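Local coordinates for 4-phosphoerythronate dehydrogenase (Lactobacillus jensenii, PDB 4PRK), which probably reduces pyruvate to D-lactate with NADH, as a D-lactate dehydrogenase of the D-isomer-specific 2-hydroxyacid dehydrogenase family, at residues 1-13 and 25-38. Residues are numbered along the deposited sequence; the frame is centred on the assembly and turned at random.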
loop_
_atom_site.group_PDB
_atom_site.type_symbol
_atom_site.label_atom_id
_atom_site.label_comp_id
_atom_site.label_asym_id
_atom_site.label_seq_id
_atom_site.Cartn_x
_atom_site.Cartn_y
_atom_site.Cartn_z
ATOM N N MET A 1 -25.434 35.220 8.575
ATOM C CA MET A 1 -25.718 33.792 8.294
ATOM C C MET A 1 -25.924 32.992 9.620
ATOM O O MET A 1 -24.958 32.714 10.349
ATOM C CB MET A 1 -24.580 33.236 7.414
ATOM C CG MET A 1 -24.928 31.980 6.632
ATOM S SD MET A 1 -26.320 32.172 5.495
ATOM C CE MET A 1 -27.091 30.570 5.627
ATOM N N LYS A 2 -27.182 32.657 9.932
ATOM C CA LYS A 2 -27.530 31.803 11.078
ATOM C C LYS A 2 -28.260 30.510 10.638
ATOM O O LYS A 2 -29.286 30.558 9.911
ATOM C CB LYS A 2 -28.390 32.572 12.077
ATOM C CG LYS A 2 -28.613 31.855 13.392
ATOM C CD LYS A 2 -28.460 32.804 14.589
ATOM C CE LYS A 2 -29.722 33.605 14.892
ATOM N NZ LYS A 2 -29.783 34.036 16.324
ATOM N N ILE A 3 -27.739 29.362 11.108
ATOM C CA ILE A 3 -28.300 28.023 10.773
ATOM C C ILE A 3 -28.692 27.268 12.064
ATOM O O ILE A 3 -27.878 27.042 12.963
ATOM C CB ILE A 3 -27.329 27.202 9.860
ATOM C CG1 ILE A 3 -27.052 27.910 8.495
ATOM C CG2 ILE A 3 -27.820 25.776 9.643
ATOM C CD1 ILE A 3 -28.171 27.848 7.475
ATOM N N ALA A 4 -29.963 26.939 12.194
ATOM C CA ALA A 4 -30.410 26.213 13.368
ATOM C C ALA A 4 -29.982 24.762 13.290
ATOM O O ALA A 4 -30.079 24.149 12.245
ATOM C CB ALA A 4 -31.910 26.318 13.525
ATOM N N VAL A 5 -29.511 24.227 14.405
ATOM C CA VAL A 5 -29.094 22.845 14.488
ATOM C C VAL A 5 -29.934 22.136 15.530
ATOM O O VAL A 5 -29.858 22.441 16.702
ATOM C CB VAL A 5 -27.628 22.757 14.915
ATOM C CG1 VAL A 5 -27.199 21.316 15.090
ATOM C CG2 VAL A 5 -26.752 23.470 13.909
ATOM N N PHE A 6 -30.680 21.135 15.100
ATOM C CA PHE A 6 -31.619 20.476 15.976
ATOM C C PHE A 6 -31.049 19.212 16.548
ATOM O O PHE A 6 -30.482 18.422 15.835
ATOM C CB PHE A 6 -32.908 20.189 15.227
ATOM C CG PHE A 6 -33.698 21.419 14.929
ATOM C CD1 PHE A 6 -33.490 22.116 13.761
ATOM C CD2 PHE A 6 -34.610 21.903 15.838
ATOM C CE1 PHE A 6 -34.201 23.257 13.493
ATOM C CE2 PHE A 6 -35.327 23.049 15.577
ATOM C CZ PHE A 6 -35.120 23.723 14.404
ATOM N N SER A 7 -31.208 19.031 17.846
ATOM C CA SER A 7 -30.790 17.801 18.479
ATOM C C SER A 7 -29.327 17.420 18.272
ATOM O O SER A 7 -29.018 16.343 17.789
ATOM C CB SER A 7 -31.691 16.667 18.026
ATOM O OG SER A 7 -31.395 15.487 18.725
ATOM N N PRO A 8 -28.408 18.309 18.596
ATOM C CA PRO A 8 -27.004 17.885 18.483
ATOM C C PRO A 8 -26.562 16.810 19.489
ATOM O O PRO A 8 -27.026 16.782 20.615
ATOM C CB PRO A 8 -26.230 19.172 18.705
ATOM C CG PRO A 8 -27.017 19.885 19.710
ATOM C CD PRO A 8 -28.388 19.749 19.161
ATOM N N SER A 9 -25.672 15.929 19.053
ATOM C CA SER A 9 -24.994 15.016 19.924
ATOM C C SER A 9 -24.026 15.816 20.747
ATOM O O SER A 9 -23.683 16.938 20.408
ATOM C CB SER A 9 -24.180 14.001 19.125
ATOM O OG SER A 9 -22.903 14.508 18.797
ATOM N N GLU A 10 -23.551 15.201 21.806
ATOM C CA GLU A 10 -22.494 15.749 22.617
ATOM C C GLU A 10 -21.173 16.023 21.804
ATOM O O GLU A 10 -20.527 17.052 21.939
ATOM C CB GLU A 10 -22.246 14.723 23.709
ATOM C CG GLU A 10 -21.081 15.052 24.613
ATOM C CD GLU A 10 -20.902 14.040 25.720
ATOM O OE1 GLU A 10 -21.343 12.885 25.549
ATOM O OE2 GLU A 10 -20.291 14.418 26.755
ATOM N N SER A 11 -20.793 15.085 20.950
ATOM C CA SER A 11 -19.634 15.233 20.108
ATOM C C SER A 11 -19.918 16.377 19.153
ATOM O O SER A 11 -19.036 17.208 18.914
ATOM C CB SER A 11 -19.315 13.887 19.368
ATOM O OG SER A 11 -18.902 12.857 20.306
ATOM N N GLU A 12 -21.138 16.454 18.602
ATOM C CA GLU A 12 -21.459 17.565 17.725
ATOM C C GLU A 12 -21.276 18.925 18.442
ATOM O O GLU A 12 -20.734 19.855 17.855
ATOM C CB GLU A 12 -22.854 17.434 17.152
ATOM C CG GLU A 12 -22.991 16.449 15.997
ATOM C CD GLU A 12 -24.419 16.287 15.516
ATOM O OE1 GLU A 12 -25.302 16.066 16.337
ATOM O OE2 GLU A 12 -24.673 16.397 14.323
ATOM N N ARG A 13 -21.677 19.016 19.710
ATOM C CA ARG A 13 -21.590 20.284 20.486
ATOM C C ARG A 13 -20.168 20.821 20.562
ATOM O O ARG A 13 -19.886 22.023 20.331
ATOM C CB ARG A 13 -22.101 20.058 21.913
ATOM C CG ARG A 13 -23.612 19.865 21.999
ATOM C CD ARG A 13 -24.092 19.566 23.425
ATOM N NE ARG A 13 -25.546 19.391 23.451
ATOM C CZ ARG A 13 -26.432 20.386 23.395
ATOM N NH1 ARG A 13 -26.019 21.648 23.307
ATOM N NH2 ARG A 13 -27.738 20.128 23.407
ATOM N N CYS A 25 -20.279 31.510 10.097
ATOM C CA CYS A 25 -21.712 31.587 10.291
ATOM C C CYS A 25 -21.976 31.287 11.747
ATOM O O CYS A 25 -21.056 30.858 12.474
ATOM C CB CYS A 25 -22.430 30.560 9.404
ATOM S SG CYS A 25 -22.218 28.868 9.975
ATOM N N GLU A 26 -23.212 31.489 12.168
ATOM C CA GLU A 26 -23.591 31.258 13.540
ATOM C C GLU A 26 -24.471 30.043 13.565
ATOM O O GLU A 26 -25.317 29.875 12.684
ATOM C CB GLU A 26 -24.359 32.457 14.054
ATOM C CG GLU A 26 -24.878 32.302 15.469
ATOM C CD GLU A 26 -25.383 33.619 16.058
ATOM O OE1 GLU A 26 -25.259 34.685 15.390
ATOM O OE2 GLU A 26 -25.905 33.569 17.194
ATOM N N LEU A 27 -24.266 29.184 14.559
ATOM C CA LEU A 27 -25.102 27.975 14.723
ATOM C C LEU A 27 -25.986 28.056 15.967
ATOM O O LEU A 27 -25.490 27.971 17.079
ATOM C CB LEU A 27 -24.261 26.658 14.794
ATOM C CG LEU A 27 -23.456 26.282 13.525
ATOM C CD1 LEU A 27 -22.577 25.054 13.726
ATOM C CD2 LEU A 27 -24.337 26.111 12.295
ATOM N N LYS A 28 -27.296 28.134 15.749
ATOM C CA LYS A 28 -28.267 28.099 16.841
ATOM C C LYS A 28 -28.678 26.689 17.219
ATOM O O LYS A 28 -29.466 26.032 16.497
ATOM C CB LYS A 28 -29.507 28.910 16.460
ATOM C CG LYS A 28 -30.608 28.957 17.516
ATOM C CD LYS A 28 -31.394 30.256 17.379
ATOM C CE LYS A 28 -32.866 30.114 17.728
ATOM N NZ LYS A 28 -33.584 31.338 17.248
ATOM N N LEU A 29 -28.204 26.233 18.381
ATOM C CA LEU A 29 -28.422 24.840 18.742
ATOM C C LEU A 29 -29.674 24.647 19.484
ATOM O O LEU A 29 -29.809 25.218 20.510
ATOM C CB LEU A 29 -27.305 24.317 19.614
ATOM C CG LEU A 29 -26.163 23.819 18.742
ATOM C CD1 LEU A 29 -25.580 24.899 17.829
ATOM C CD2 LEU A 29 -25.128 23.231 19.682
ATOM N N ILE A 30 -30.553 23.797 18.990
ATOM C CA ILE A 30 -31.727 23.363 19.758
ATOM C C ILE A 30 -31.607 21.885 20.229
ATOM O O ILE A 30 -31.333 20.965 19.415
ATOM C CB ILE A 30 -33.010 23.558 18.936
ATOM C CG1 ILE A 30 -33.124 25.020 18.439
ATOM C CG2 ILE A 30 -34.220 23.143 19.760
ATOM C CD1 ILE A 30 -32.650 25.255 17.012
ATOM N N ASP A 31 -31.826 21.660 21.531
ATOM C CA ASP A 31 -31.584 20.353 22.152
ATOM C C ASP A 31 -32.444 19.275 21.543
ATOM O O ASP A 31 -31.989 18.156 21.326
ATOM C CB ASP A 31 -31.846 20.389 23.647
ATOM C CG ASP A 31 -30.844 21.206 24.380
ATOM O OD1 ASP A 31 -29.974 21.831 23.729
ATOM O OD2 ASP A 31 -30.910 21.222 25.617
ATOM N N GLU A 32 -33.691 19.620 21.254
ATOM C CA GLU A 32 -34.612 18.659 20.700
ATOM C C GLU A 32 -34.705 18.715 19.192
ATOM O O GLU A 32 -34.328 19.713 18.544
ATOM C CB GLU A 32 -36.023 18.812 21.320
ATOM C CG GLU A 32 -36.295 17.808 22.431
ATOM C CD GLU A 32 -35.695 16.453 22.101
ATOM O OE1 GLU A 32 -34.677 16.099 22.738
ATOM O OE2 GLU A 32 -36.192 15.781 21.160
ATOM N N SER A 33 -35.296 17.661 18.659
ATOM C CA SER A 33 -35.611 17.574 17.255
ATOM C C SER A 33 -36.723 18.545 16.890
ATOM O O SER A 33 -37.530 18.947 17.722
ATOM C CB SER A 33 -36.003 16.152 16.896
ATOM O OG SER A 33 -34.883 15.301 16.986
ATOM N N LEU A 34 -36.747 18.930 15.630
ATOM C CA LEU A 34 -37.706 19.896 15.173
ATOM C C LEU A 34 -39.099 19.355 15.414
ATOM O O LEU A 34 -39.375 18.195 15.178
ATOM C CB LEU A 34 -37.492 20.151 13.687
ATOM C CG LEU A 34 -38.501 20.977 12.900
ATOM C CD1 LEU A 34 -38.347 22.446 13.240
ATOM C CD2 LEU A 34 -38.273 20.750 11.421
ATOM N N SER A 35 -39.969 20.215 15.912
ATOM C CA SER A 35 -41.350 19.856 16.164
ATOM C C SER A 35 -42.188 21.116 16.206
ATOM O O SER A 35 -41.665 22.215 16.285
ATOM C CB SER A 35 -41.488 19.055 17.460
ATOM O OG SER A 35 -41.760 19.882 18.571
ATOM N N ALA A 36 -43.496 20.947 16.206
ATOM C CA ALA A 36 -44.386 22.083 16.201
ATOM C C ALA A 36 -44.051 22.899 17.430
ATOM O O ALA A 36 -44.196 24.116 17.433
ATOM C CB ALA A 36 -45.827 21.620 16.244
ATOM N N GLU A 37 -43.617 22.212 18.477
ATOM C CA GLU A 37 -43.216 22.847 19.718
ATOM C C GLU A 37 -42.029 23.797 19.578
ATOM O O GLU A 37 -41.990 24.822 20.245
ATOM C CB GLU A 37 -42.892 21.788 20.763
ATOM C CG GLU A 37 -44.106 21.087 21.342
ATOM C CD GLU A 37 -43.904 19.593 21.483
ATOM O OE1 GLU A 37 -42.813 19.110 21.133
ATOM O OE2 GLU A 37 -44.836 18.902 21.945
ATOM N N ASN A 38 -41.039 23.439 18.768
ATOM C CA ASN A 38 -39.855 24.291 18.620
ATOM C C ASN A 38 -39.637 25.041 17.298
ATOM O O ASN A 38 -38.621 25.699 17.125
ATOM C CB ASN A 38 -38.587 23.516 18.992
ATOM C CG ASN A 38 -38.440 22.211 18.230
ATOM O OD1 ASN A 38 -38.782 22.114 17.059
ATOM N ND2 ASN A 38 -37.917 21.202 18.898
#
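Met1, Ile3 and Val5 bond through their backbones to Glu26, Lys28 and Ile30, the alternation of a parallel pair: Glu26 N gives to Met1 O, Ile3 N to Glu26 O, Lys28 N to Ile3 O, Val5 N to Lys28 O and Ile30 N to Val5 O. Ser7 N also reaches Ile30 O, though at 2.5 Å the modelled bond is doubtfully short. Apolar contacts sort onto two faces. On one, Val5 CG2 meets Leu27 CD2 at 3.9 Å, and Pro8 CG packs on Leu29 CD2; helix 10-23 covers Leu27 and Leu29. Strands 2-6 and 26-30 and this helix form a beta-alpha-beta unit, 26-30 outermost in a five-stranded parallel sheet, distinct from the seven-stranded Rossmann-type sheet and, as in relatives, probably of the substrate-binding domain. On the other face, the Phe6 ring is sandwiched between two CH-pi contacts: Leu34 CB stands 4.0 Å from the ring centroid, and Ile30 CD1, offset toward the rim, covers the opposite face while touching Ala4 CB at 3.7 Å. CG of Phe6 lies anti to its carbonyl carbon (chi1 -71°), which lays the ring alongside Ile30, with Glu32 O at its edge. Replacing Phe6 by an alanine would probably leave Ile30 and Leu34 without the ring between them. Arg13 NH2 makes a salt bridge of 2.8 Å to Asp31 OD1, which lies in the guanidinium plane, whereas the nitrogen comes from above the carboxylate; Pro8 CG covers one guanidinium face. Lys2 runs beside Glu26, CD to CD 3.5 Å, but its NZ, like that of Lys28, forms a salt bridge with Asp44.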